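Local structure of NADP-dependent 2-hydroxyacid dehydrogenase (Rhizobium etli, 4XCV) at residues L99-S104 with V156-V161; M146-L151 with T172-E177; G178-D183 with L191-I196. The protein binds NADPH and probably catalyses the NADP-dependent interconversion of 2-oxoacids and 2-hydroxyacids. All blocks are in the same frame, centred on the assembly; numbering follows the deposited sequence. Where two conformers were deposited one is given.

Contact 1 of 3, residues L99-S104 with V156-V161; sequences LTTRMS and VAKLKV. With NDP (NADPH dihydro-nicotinamide-adenine-dinucleotide phosphate), chain B.
Lys-158 reaches from helix 150-162 to the first turns of helix 100-116, where it meets Ser-104 and Thr-101. Its chain is extended beyond CG, with chi2, chi3 and chi4 all near 180°, and this carries the ammonium group to the neighbouring helix. The packed part is at Ser-104, which is buried. There the methylene carbon CD of Lys-158 lies 3.7 Å from CB of Ser-104. Ser-104 OG is hydrogen-bonded to Asp-154 OD2, one turn before Lys-158 on the same helix. The same oxygen makes a salt bridge with Lys-158 NZ, so one carboxylate oxygen joins both residues and satisfies the buried hydroxyl.

The looser, wetter side is at Thr-101, which is partly exposed. Its OG1 lies 3.1 Å from Lys-158 NZ, and the two side chains cross obliquely. A water sits between the helices beside them. The water accepts from Lys-158 NZ at 2.9 Å and lies 3.0 Å from the carbonyl O of Thr-101. The second subunit comes close on this side: its Glu-137 packs on Thr-101 and its Met-162 on Lys-158.

Met-103 turns to the cofactor instead, and its CE is 3.7 Å from C3N of the nicotinamide ring of NADPH. The arrangement is a helix-helix contact on one face of a Rossmann-type nucleotide-binding domain, next to the nicotinamide site.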
loop_
_atom_site.group_PDB
_atom_site.type_symbol
_atom_site.label_atom_id
_atom_site.label_comp_id
_atom_site.label_asym_id
_atom_site.label_seq_id
_atom_site.Cartn_x
_atom_site.Cartn_y
_atom_site.Cartn_z
ATOM N N LEU A 99 -17.257 0.112 -2.531
ATOM C CA LEU A 99 -16.384 1.234 -2.586
ATOM C C LEU A 99 -15.485 1.395 -1.360
ATOM O O LEU A 99 -14.388 2.016 -1.397
ATOM C CB LEU A 99 -17.234 2.474 -2.694
ATOM C CG LEU A 99 -16.532 3.588 -3.390
ATOM C CD1 LEU A 99 -16.051 3.074 -4.762
ATOM C CD2 LEU A 99 -17.556 4.698 -3.517
ATOM N N THR A 100 -15.993 0.999 -0.201
ATOM C CA THR A 100 -15.215 1.068 1.028
ATOM C C THR A 100 -13.833 0.449 0.879
ATOM O O THR A 100 -12.818 1.070 1.230
ATOM C CB THR A 100 -15.964 0.374 2.149
ATOM O OG1 THR A 100 -17.243 1.007 2.269
ATOM C CG2 THR A 100 -15.228 0.429 3.431
ATOM N N THR A 101 -13.743 -0.753 0.297
ATOM C CA THR A 101 -12.472 -1.424 0.181
ATOM C C THR A 101 -11.531 -0.664 -0.779
ATOM O O THR A 101 -10.312 -0.684 -0.607
ATOM C CB THR A 101 -12.652 -2.926 -0.162
ATOM O OG1 THR A 101 -11.470 -3.646 0.185
ATOM C CG2 THR A 101 -13.010 -3.149 -1.610
ATOM N N ARG A 102 -12.086 -0.003 -1.773
ATOM C CA ARG A 102 -11.288 0.767 -2.720
ATOM C C ARG A 102 -10.741 2.028 -2.067
ATOM O O ARG A 102 -9.586 2.438 -2.290
ATOM C CB ARG A 102 -12.064 1.081 -3.991
ATOM C CG ARG A 102 -12.405 -0.210 -4.766
ATOM C CD ARG A 102 -12.946 0.016 -6.150
ATOM N NE ARG A 102 -11.871 0.556 -6.916
ATOM C CZ ARG A 102 -11.832 1.744 -7.484
ATOM N NH1 ARG A 102 -12.953 2.515 -7.539
ATOM N NH2 ARG A 102 -10.720 2.107 -8.049
ATOM N N MET A 103 -11.510 2.670 -1.188
ATOM C CA MET A 103 -10.985 3.829 -0.447
ATOM C C MET A 103 -9.856 3.362 0.419
ATOM O O MET A 103 -8.810 4.030 0.510
ATOM C CB MET A 103 -12.057 4.470 0.430
ATOM C CG MET A 103 -11.501 5.653 1.203
ATOM S SD MET A 103 -10.807 6.982 0.203
ATOM C CE MET A 103 -12.308 7.857 -0.156
ATOM N N SER A 104 -9.964 2.210 1.076
ATOM C CA SER A 104 -8.883 1.714 1.912
ATOM C C SER A 104 -7.643 1.378 1.094
ATOM O O SER A 104 -6.507 1.639 1.574
ATOM C CB SER A 104 -9.316 0.527 2.718
ATOM O OG SER A 104 -10.283 0.932 3.663
ATOM N N VAL A 156 -8.712 2.335 9.167
ATOM C CA VAL A 156 -8.005 2.042 10.421
ATOM C C VAL A 156 -7.604 0.583 10.489
ATOM O O VAL A 156 -6.464 0.275 10.839
ATOM C CB VAL A 156 -8.870 2.429 11.631
ATOM C CG1 VAL A 156 -8.380 1.763 12.941
ATOM C CG2 VAL A 156 -8.973 3.939 11.792
ATOM N N ALA A 157 -8.538 -0.324 10.223
ATOM C CA ALA A 157 -8.281 -1.746 10.345
ATOM C C ALA A 157 -7.115 -2.162 9.452
ATOM O O ALA A 157 -6.215 -2.940 9.878
ATOM C CB ALA A 157 -9.517 -2.556 10.046
ATOM N N LYS A 158 -7.104 -1.666 8.220
ATOM C CA LYS A 158 -6.095 -2.098 7.247
ATOM C C LYS A 158 -4.739 -1.451 7.488
ATOM O O LYS A 158 -3.697 -2.128 7.365
ATOM C CB LYS A 158 -6.617 -1.915 5.847
ATOM C CG LYS A 158 -7.713 -2.960 5.593
ATOM C CD LYS A 158 -8.551 -2.621 4.423
ATOM C CE LYS A 158 -9.480 -3.760 4.137
ATOM N NZ LYS A 158 -10.436 -3.365 3.093
ATOM N N LEU A 159 -4.756 -0.182 7.917
ATOM C CA LEU A 159 -3.504 0.457 8.319
ATOM C C LEU A 159 -2.853 -0.277 9.492
ATOM O O LEU A 159 -1.636 -0.396 9.537
ATOM C CB LEU A 159 -3.773 1.925 8.695
ATOM C CG LEU A 159 -4.080 2.845 7.522
ATOM C CD1 LEU A 159 -4.700 4.133 8.044
ATOM C CD2 LEU A 159 -2.825 3.170 6.727
ATOM N N LYS A 160 -3.665 -0.717 10.432
ATOM C CA LYS A 160 -3.144 -1.462 11.589
ATOM C C LYS A 160 -2.501 -2.746 11.158
ATOM O O LYS A 160 -1.418 -3.085 11.627
ATOM C CB LYS A 160 -4.269 -1.735 12.588
ATOM C CG LYS A 160 -4.577 -0.565 13.476
ATOM C CD LYS A 160 -3.507 -0.323 14.516
ATOM C CE LYS A 160 -3.648 -1.314 15.687
ATOM N NZ LYS A 160 -2.368 -1.388 16.446
ATOM N N VAL A 161 -3.128 -3.461 10.241
ATOM C CA VAL A 161 -2.548 -4.732 9.779
ATOM C C VAL A 161 -1.199 -4.475 9.078
ATOM O O VAL A 161 -0.253 -5.240 9.238
ATOM C CB VAL A 161 -3.504 -5.436 8.817
ATOM C CG1 VAL A 161 -2.781 -6.514 8.047
ATOM C CG2 VAL A 161 -4.698 -6.020 9.590
HETATM P PA NDP B . -19.862 8.429 7.747
HETATM O O1A NDP B . -20.037 6.949 7.891
HETATM O O2A NDP B . -21.056 9.357 7.843
HETATM O O5B NDP B . -18.764 8.867 8.825
HETATM C C5B NDP B . -18.497 10.259 9.021
HETATM C C4B NDP B . -17.490 10.364 10.141
HETATM O O4B NDP B . -17.115 11.733 10.261
HETATM C C3B NDP B . -18.059 9.916 11.467
HETATM O O3B NDP B . -17.048 9.238 12.240
HETATM C C2B NDP B . -18.415 11.241 12.087
HETATM O O2B NDP B . -18.423 11.261 13.541
HETATM C C1B NDP B . -17.268 12.119 11.594
HETATM N N9A NDP B . -17.558 13.552 11.676
HETATM C C8A NDP B . -18.563 14.179 11.033
HETATM N N7A NDP B . -18.594 15.489 11.428
HETATM C C5A NDP B . -17.608 15.633 12.364
HETATM C C6A NDP B . -17.196 16.691 13.173
HETATM N N6A NDP B . -17.745 17.901 13.069
HETATM N N1A NDP B . -16.190 16.473 14.028
HETATM C C2A NDP B . -15.604 15.258 14.117
HETATM N N3A NDP B . -15.953 14.189 13.382
HETATM C C4A NDP B . -16.959 14.428 12.513
HETATM O O3 NDP B . -19.141 8.768 6.350
HETATM P PN NDP B . -18.210 7.835 5.429
HETATM O O1N NDP B . -17.121 7.306 6.301
HETATM O O2N NDP B . -19.001 6.849 4.711
HETATM O O5D NDP B . -17.692 8.888 4.375
HETATM C C5D NDP B . -17.000 10.071 4.798
HETATM C C4D NDP B . -17.016 11.046 3.615
HETATM O O4D NDP B . -16.156 10.580 2.585
HETATM C C3D NDP B . -18.341 11.206 2.921
HETATM O O3D NDP B . -19.183 12.152 3.604
HETATM C C2D NDP B . -17.967 11.663 1.521
HETATM O O2D NDP B . -18.014 13.109 1.459
HETATM C C1D NDP B . -16.531 11.251 1.374
HETATM N N1N NDP B . -16.242 10.319 0.281
HETATM C C2N NDP B . -15.255 10.599 -0.629
HETATM C C3N NDP B . -15.036 9.806 -1.704
HETATM C C7N NDP B . -13.980 10.052 -2.651
HETATM O O7N NDP B . -14.091 9.501 -3.772
HETATM N N7N NDP B . -12.916 10.788 -2.387
HETATM C C4N NDP B . -15.818 8.563 -1.875
HETATM C C5N NDP B . -16.805 8.354 -0.831
HETATM C C6N NDP B . -17.038 9.178 0.167
HETATM P P2B NDP B . -19.421 10.271 14.350
HETATM O O1X NDP B . -19.354 10.739 15.767
HETATM O O2X NDP B . -20.787 10.454 13.711
HETATM O O3X NDP B . -18.942 8.897 14.120
HETATM O O HOH W 1 -8.654 -2.548 0.999
#

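Contact 2 of 3, residues M146-L151 with T172-E177; sequences MGLGIL and TRKTIE. With NDP (NADPH dihydro-nicotinamide-adenine-dinucleotide phosphate), chain B.
Leu-148 and Lys-174 lie alongside each other, running opposite ways, beside the 2'-phosphate of NADPH. CD1 of Leu-148 lies 3.8 Å from CG of Lys-174. The leucine CG is anti to its carbonyl carbon (chi1 -65°), which sends CD1 to the lysine methylenes. CD1 of Ile-176 lies 4.2 Å from the same CD1 of Leu-148. Bends at chi2 (-68°) and chi4 (-91°) turn the lysine chain back toward Thr-172. There Lys-174 NZ donates to O3X of the phosphate at 2.8 Å, weakly to O1X, and to the carbonyl O of Thr-172 at 2.9 Å, tilted from the carbonyl plane. Thr-172 N also donates to O1X.

With an alanine in place of Lys-174, the 2'-phosphate would probably lose this counter-charge and Leu-148 its neighbour.

Segment 146-151 runs through a glycine-rich turn (Gly-147, Gly-149) into helix 150-162, consistent with a Rossmann-type GxGxxG motif. Leu-148 N binds ribose O3B; the amides of Ile-150 and Leu-151 bind O1A and O1N, one on each phosphate of the diphosphate. These amides hold what NADH and NADPH share, whereas Lys-174 and Thr-172 N grip the extra phosphate, consistent with use of NADP.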
loop_
_atom_site.group_PDB
_atom_site.type_symbol
_atom_site.label_atom_id
_atom_site.label_comp_id
_atom_site.label_asym_id
_atom_site.label_seq_id
_atom_site.Cartn_x
_atom_site.Cartn_y
_atom_site.Cartn_z
ATOM N N MET A 146 -9.211 10.965 10.753
ATOM C CA MET A 146 -10.271 11.913 11.110
ATOM C C MET A 146 -11.509 11.493 10.359
ATOM O O MET A 146 -11.608 11.595 9.128
ATOM C CB MET A 146 -9.888 13.356 10.797
ATOM C CG MET A 146 -8.634 13.753 11.556
ATOM S SD MET A 146 -8.117 15.486 11.353
ATOM C CE MET A 146 -9.070 16.292 12.556
ATOM N N GLY A 147 -12.473 11.000 11.145
ATOM C CA GLY A 147 -13.675 10.385 10.574
ATOM C C GLY A 147 -13.544 8.888 10.766
ATOM O O GLY A 147 -12.620 8.257 10.230
ATOM N N LEU A 148 -14.444 8.323 11.558
ATOM C CA LEU A 148 -14.429 6.917 11.904
ATOM C C LEU A 148 -15.770 6.329 11.544
ATOM O O LEU A 148 -16.395 5.603 12.350
ATOM C CB LEU A 148 -14.104 6.739 13.385
ATOM C CG LEU A 148 -12.714 7.185 13.777
ATOM C CD1 LEU A 148 -12.552 7.004 15.261
ATOM C CD2 LEU A 148 -11.595 6.473 12.990
ATOM N N GLY A 149 -16.241 6.623 10.339
ATOM C CA GLY A 149 -17.513 6.085 9.838
ATOM C C GLY A 149 -17.234 4.858 8.992
ATOM O O GLY A 149 -16.298 4.080 9.273
ATOM N N ILE A 150 -18.030 4.652 7.966
ATOM C CA ILE A 150 -17.867 3.488 7.115
ATOM C C ILE A 150 -16.447 3.452 6.536
ATOM O O ILE A 150 -15.752 2.432 6.605
ATOM C CB ILE A 150 -18.895 3.520 5.994
ATOM C CG1 ILE A 150 -20.333 3.437 6.552
ATOM C CG2 ILE A 150 -18.594 2.456 4.975
ATOM C CD1 ILE A 150 -20.740 2.133 7.144
ATOM N N LEU A 151 -15.968 4.595 6.027
ATOM C CA LEU A 151 -14.665 4.621 5.396
ATOM C C LEU A 151 -13.548 4.621 6.432
ATOM O O LEU A 151 -12.619 3.832 6.328
ATOM C CB LEU A 151 -14.551 5.819 4.450
ATOM C CG LEU A 151 -15.530 5.828 3.324
ATOM C CD1 LEU A 151 -15.317 7.067 2.448
ATOM C CD2 LEU A 151 -15.516 4.549 2.488
ATOM N N THR A 172 -18.251 11.890 18.131
ATOM C CA THR A 172 -18.403 11.080 19.334
ATOM C C THR A 172 -17.322 10.043 19.356
ATOM O O THR A 172 -17.105 9.335 18.374
ATOM C CB THR A 172 -19.793 10.403 19.353
ATOM O OG1 THR A 172 -20.783 11.424 19.415
ATOM C CG2 THR A 172 -19.958 9.531 20.552
ATOM N N ARG A 173 -16.620 9.893 20.487
ATOM C CA ARG A 173 -15.537 8.913 20.577
ATOM C C ARG A 173 -16.029 7.498 20.258
ATOM O O ARG A 173 -17.069 7.097 20.805
ATOM C CB ARG A 173 -14.937 8.958 21.977
ATOM C CG ARG A 173 -13.897 7.871 22.187
ATOM C CD ARG A 173 -13.164 8.014 23.503
ATOM N NE ARG A 173 -12.301 6.853 23.629
ATOM C CZ ARG A 173 -12.618 5.748 24.292
ATOM N NH1 ARG A 173 -13.743 5.652 24.988
ATOM N NH2 ARG A 173 -11.782 4.719 24.242
ATOM N N LYS A 174 -15.300 6.790 19.410
ATOM C CA LYS A 174 -15.565 5.359 19.130
ATOM C C LYS A 174 -14.798 4.463 20.071
ATOM O O LYS A 174 -13.786 4.855 20.710
ATOM C CB LYS A 174 -15.125 5.014 17.726
ATOM C CG LYS A 174 -15.818 5.814 16.718
ATOM C CD LYS A 174 -17.292 5.484 16.622
ATOM C CE LYS A 174 -17.992 6.477 15.721
ATOM N NZ LYS A 174 -18.503 7.628 16.550
ATOM N N THR A 175 -15.228 3.226 20.203
ATOM C CA THR A 175 -14.393 2.258 20.846
ATOM C C THR A 175 -13.895 1.296 19.749
ATOM O O THR A 175 -14.684 0.656 19.067
ATOM C CB THR A 175 -15.152 1.531 21.979
ATOM O OG1 THR A 175 -15.584 2.498 22.948
ATOM C CG2 THR A 175 -14.272 0.547 22.670
ATOM N N ILE A 176 -12.585 1.240 19.576
ATOM C CA ILE A 176 -11.954 0.375 18.541
ATOM C C ILE A 176 -10.779 -0.287 19.249
ATOM O O ILE A 176 -9.851 0.385 19.677
ATOM C CB ILE A 176 -11.435 1.186 17.314
ATOM C CG1 ILE A 176 -12.571 1.949 16.612
ATOM C CG2 ILE A 176 -10.693 0.236 16.348
ATOM C CD1 ILE A 176 -12.142 2.848 15.489
ATOM N N GLU A 177 -10.767 -1.625 19.344
ATOM C CA GLU A 177 -9.644 -2.295 20.023
ATOM C C GLU A 177 -8.298 -2.022 19.419
ATOM O O GLU A 177 -8.129 -2.100 18.210
ATOM C CB GLU A 177 -9.894 -3.812 20.074
ATOM C CG GLU A 177 -8.898 -4.573 20.967
ATOM C CD GLU A 177 -9.275 -4.591 22.450
ATOM O OE1 GLU A 177 -9.886 -3.617 22.960
ATOM O OE2 GLU A 177 -8.956 -5.604 23.126
HETATM P PA NDP B . -19.862 8.429 7.747
HETATM O O1A NDP B . -20.037 6.949 7.891
HETATM O O2A NDP B . -21.056 9.357 7.843
HETATM O O5B NDP B . -18.764 8.867 8.825
HETATM C C5B NDP B . -18.497 10.259 9.021
HETATM C C4B NDP B . -17.490 10.364 10.141
HETATM O O4B NDP B . -17.115 11.733 10.261
HETATM C C3B NDP B . -18.059 9.916 11.467
HETATM O O3B NDP B . -17.048 9.238 12.240
HETATM C C2B NDP B . -18.415 11.241 12.087
HETATM O O2B NDP B . -18.423 11.261 13.541
HETATM C C1B NDP B . -17.268 12.119 11.594
HETATM N N9A NDP B . -17.558 13.552 11.676
HETATM C C8A NDP B . -18.563 14.179 11.033
HETATM N N7A NDP B . -18.594 15.489 11.428
HETATM C C5A NDP B . -17.608 15.633 12.364
HETATM C C6A NDP B . -17.196 16.691 13.173
HETATM N N6A NDP B . -17.745 17.901 13.069
HETATM N N1A NDP B . -16.190 16.473 14.028
HETATM C C2A NDP B . -15.604 15.258 14.117
HETATM N N3A NDP B . -15.953 14.189 13.382
HETATM C C4A NDP B . -16.959 14.428 12.513
HETATM O O3 NDP B . -19.141 8.768 6.350
HETATM P PN NDP B . -18.210 7.835 5.429
HETATM O O1N NDP B . -17.121 7.306 6.301
HETATM O O2N NDP B . -19.001 6.849 4.711
HETATM O O5D NDP B . -17.692 8.888 4.375
HETATM C C5D NDP B . -17.000 10.071 4.798
HETATM C C4D NDP B . -17.016 11.046 3.615
HETATM O O4D NDP B . -16.156 10.580 2.585
HETATM C C3D NDP B . -18.341 11.206 2.921
HETATM O O3D NDP B . -19.183 12.152 3.604
HETATM C C2D NDP B . -17.967 11.663 1.521
HETATM O O2D NDP B . -18.014 13.109 1.459
HETATM C C1D NDP B . -16.531 11.251 1.374
HETATM N N1N NDP B . -16.242 10.319 0.281
HETATM C C2N NDP B . -15.255 10.599 -0.629
HETATM C C3N NDP B . -15.036 9.806 -1.704
HETATM C C7N NDP B . -13.980 10.052 -2.651
HETATM O O7N NDP B . -14.091 9.501 -3.772
HETATM N N7N NDP B . -12.916 10.788 -2.387
HETATM C C4N NDP B . -15.818 8.563 -1.875
HETATM C C5N NDP B . -16.805 8.354 -0.831
HETATM C C6N NDP B . -17.038 9.178 0.167
HETATM P P2B NDP B . -19.421 10.271 14.350
HETATM O O1X NDP B . -19.354 10.739 15.767
HETATM O O2X NDP B . -20.787 10.454 13.711
HETATM O O3X NDP B . -18.942 8.897 14.120
#

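Contact 3 of 3, residues G178-D183 with L191-I196; sequences GVETFD and LAKTDI
Phe-182 sets CZ of its ring against the methylenes of Lys-193, with CD and CE each 3.9 Å away. The two side chains run nearly perpendicular. The contact lies at the edge of the parallel sheet of the Rossmann-type domain. Strand 180-182 is its outermost strand on this side, and Lys-193 lies where helix 187-192 gives way to the loop before strand 196-199.

Glu-180 and Phe-182 are two residues apart on the strand, and both start toward Lys-193. Ile-167 of the neighbouring strand 165-169 touches both Glu-180 and Lys-193. The ring of Phe-182 is buried, with Trp-169, Arg-189 and Phe-190 also against it. Glu-180 is exposed to solvent. The lysine therefore lays its carbon chain on the aromatic side and takes its charge to the open side.

Its torsions explain the path. The chain runs straight through chi2, then bends at chi3 (61°) and chi4 (79°), which turns NZ from the ring to the carboxylate. Glu-180 and Lys-193 were each deposited in two conformers, so the pairing holds for the one described. In it, the two form a salt bridge: Lys-193 NZ donates to OE1 of Glu-180 at 2.9 Å, on the syn side of the carboxylate and 26° out of its plane.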
loop_
_atom_site.group_PDB
_atom_site.type_symbol
_atom_site.label_atom_id
_atom_site.label_comp_id
_atom_site.label_asym_id
_atom_site.label_seq_id
_atom_site.Cartn_x
_atom_site.Cartn_y
_atom_site.Cartn_z
ATOM N N GLY A 178 -7.310 -1.680 20.246
ATOM C CA GLY A 178 -5.964 -1.393 19.762
ATOM C C GLY A 178 -5.692 -0.043 19.169
ATOM O O GLY A 178 -4.604 0.204 18.648
ATOM N N VAL A 179 -6.709 0.833 19.203
ATOM C CA VAL A 179 -6.638 2.115 18.578
ATOM C C VAL A 179 -7.134 3.140 19.572
ATOM O O VAL A 179 -8.279 3.084 20.006
ATOM C CB VAL A 179 -7.523 2.140 17.309
ATOM C CG1 VAL A 179 -7.541 3.498 16.677
ATOM C CG2 VAL A 179 -7.032 1.094 16.303
ATOM N N GLU A 180 -6.257 4.058 19.959
ATOM C CA GLU A 180 -6.658 5.167 20.828
ATOM C C GLU A 180 -7.628 6.030 20.009
ATOM O O GLU A 180 -7.377 6.306 18.835
ATOM C CB GLU A 180 -5.453 5.988 21.242
ATOM C CG GLU A 180 -4.454 5.302 22.162
ATOM C CD GLU A 180 -3.416 6.296 22.648
ATOM O OE1 GLU A 180 -2.374 6.510 21.962
ATOM O OE2 GLU A 180 -3.658 6.892 23.720
ATOM N N THR A 181 -8.752 6.400 20.623
ATOM C CA THR A 181 -9.774 7.202 19.938
ATOM C C THR A 181 -10.176 8.379 20.787
ATOM O O THR A 181 -10.245 8.291 22.022
ATOM C CB THR A 181 -11.016 6.348 19.619
ATOM O OG1 THR A 181 -11.461 5.701 20.794
ATOM C CG2 THR A 181 -10.711 5.342 18.497
ATOM N N PHE A 182 -10.439 9.474 20.105
ATOM C CA PHE A 182 -10.653 10.782 20.720
ATOM C C PHE A 182 -11.985 11.391 20.319
ATOM O O PHE A 182 -12.471 11.174 19.202
ATOM C CB PHE A 182 -9.494 11.699 20.279
ATOM C CG PHE A 182 -8.167 11.282 20.844
ATOM C CD1 PHE A 182 -7.794 11.669 22.116
ATOM C CD2 PHE A 182 -7.388 10.397 20.151
ATOM C CE1 PHE A 182 -6.632 11.205 22.694
ATOM C CE2 PHE A 182 -6.190 9.935 20.699
ATOM C CZ PHE A 182 -5.807 10.361 21.955
ATOM N N ASP A 183 -12.546 12.170 21.242
ATOM C CA ASP A 183 -13.756 12.950 21.023
ATOM C C ASP A 183 -13.446 14.266 20.269
ATOM O O ASP A 183 -12.330 14.693 20.226
ATOM C CB ASP A 183 -14.395 13.227 22.398
ATOM C CG ASP A 183 -15.336 14.351 22.387
ATOM O OD1 ASP A 183 -16.526 14.087 22.147
ATOM O OD2 ASP A 183 -14.867 15.525 22.570
ATOM N N LEU A 191 -4.106 15.905 17.209
ATOM C CA LEU A 191 -3.178 16.391 16.170
ATOM C C LEU A 191 -1.711 16.312 16.591
ATOM O O LEU A 191 -0.830 15.924 15.819
ATOM C CB LEU A 191 -3.494 17.843 15.793
ATOM C CG LEU A 191 -4.819 18.058 15.056
ATOM C CD1 LEU A 191 -5.122 19.552 14.966
ATOM C CD2 LEU A 191 -4.793 17.449 13.694
ATOM N N ALA A 192 -1.464 16.613 17.859
ATOM C CA ALA A 192 -0.100 16.586 18.379
ATOM C C ALA A 192 0.552 15.219 18.387
ATOM O O ALA A 192 1.792 15.132 18.427
ATOM C CB ALA A 192 -0.094 17.161 19.787
ATOM N N LYS A 193 -0.260 14.171 18.338
ATOM C CA LYS A 193 0.197 12.786 18.258
ATOM C C LYS A 193 0.293 12.239 16.846
ATOM O O LYS A 193 0.728 11.112 16.677
ATOM C CB LYS A 193 -0.804 11.866 19.023
ATOM C CG LYS A 193 -0.891 12.073 20.511
ATOM C CD LYS A 193 -2.063 11.335 21.168
ATOM C CE LYS A 193 -2.013 9.819 21.000
ATOM N NZ LYS A 193 -1.076 9.156 21.947
ATOM N N THR A 194 -0.159 13.002 15.867
ATOM C CA THR A 194 -0.336 12.514 14.493
ATOM C C THR A 194 0.843 12.900 13.580
ATOM O O THR A 194 1.171 14.071 13.468
ATOM C CB THR A 194 -1.648 13.047 13.911
ATOM O OG1 THR A 194 -2.731 12.540 14.682
ATOM C CG2 THR A 194 -1.835 12.619 12.497
ATOM N N ASP A 195 1.417 11.886 12.945
ATOM C CA ASP A 195 2.447 12.062 11.897
ATOM C C ASP A 195 1.829 12.155 10.486
ATOM O O ASP A 195 2.299 12.922 9.662
ATOM C CB ASP A 195 3.430 10.912 11.935
ATOM C CG ASP A 195 4.160 10.811 13.247
ATOM O OD1 ASP A 195 4.765 11.827 13.699
ATOM O OD2 ASP A 195 4.167 9.690 13.826
ATOM N N ILE A 196 0.860 11.292 10.205
ATOM C CA ILE A 196 0.130 11.329 8.928
ATOM C C ILE A 196 -1.348 11.487 9.243
ATOM O O ILE A 196 -1.945 10.627 9.870
ATOM C CB ILE A 196 0.369 10.029 8.094
ATOM C CG1 ILE A 196 1.857 9.727 7.867
ATOM C CG2 ILE A 196 -0.446 10.114 6.810
ATOM C CD1 ILE A 196 2.059 8.434 7.093
#

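Overall arrangement
All three contacts belong to or border the nucleotide-binding domain. Contacts 1 and 2 share helix 150-162, touch NADPH, and each combine a buried residue with partly exposed ones. Contact 1 is near the nicotinamide, contact 2 along the diphosphate and 2'-phosphate. Between them Thr-100 packs on Ile-150 and Leu-151, and Met-103 on Leu-151. Contact 3, whose centre is about 20 Å from the chain's centre, sets buried Phe-182 beside exposed Glu-180 at the sheet edge. It joins contact 2 where Arg-173 NE probably bonds Thr-181 O. A lysine is central each time, with a different mate: an aspartate and a water in contact 1, a phosphate in contact 2, a glutamate in contact 3.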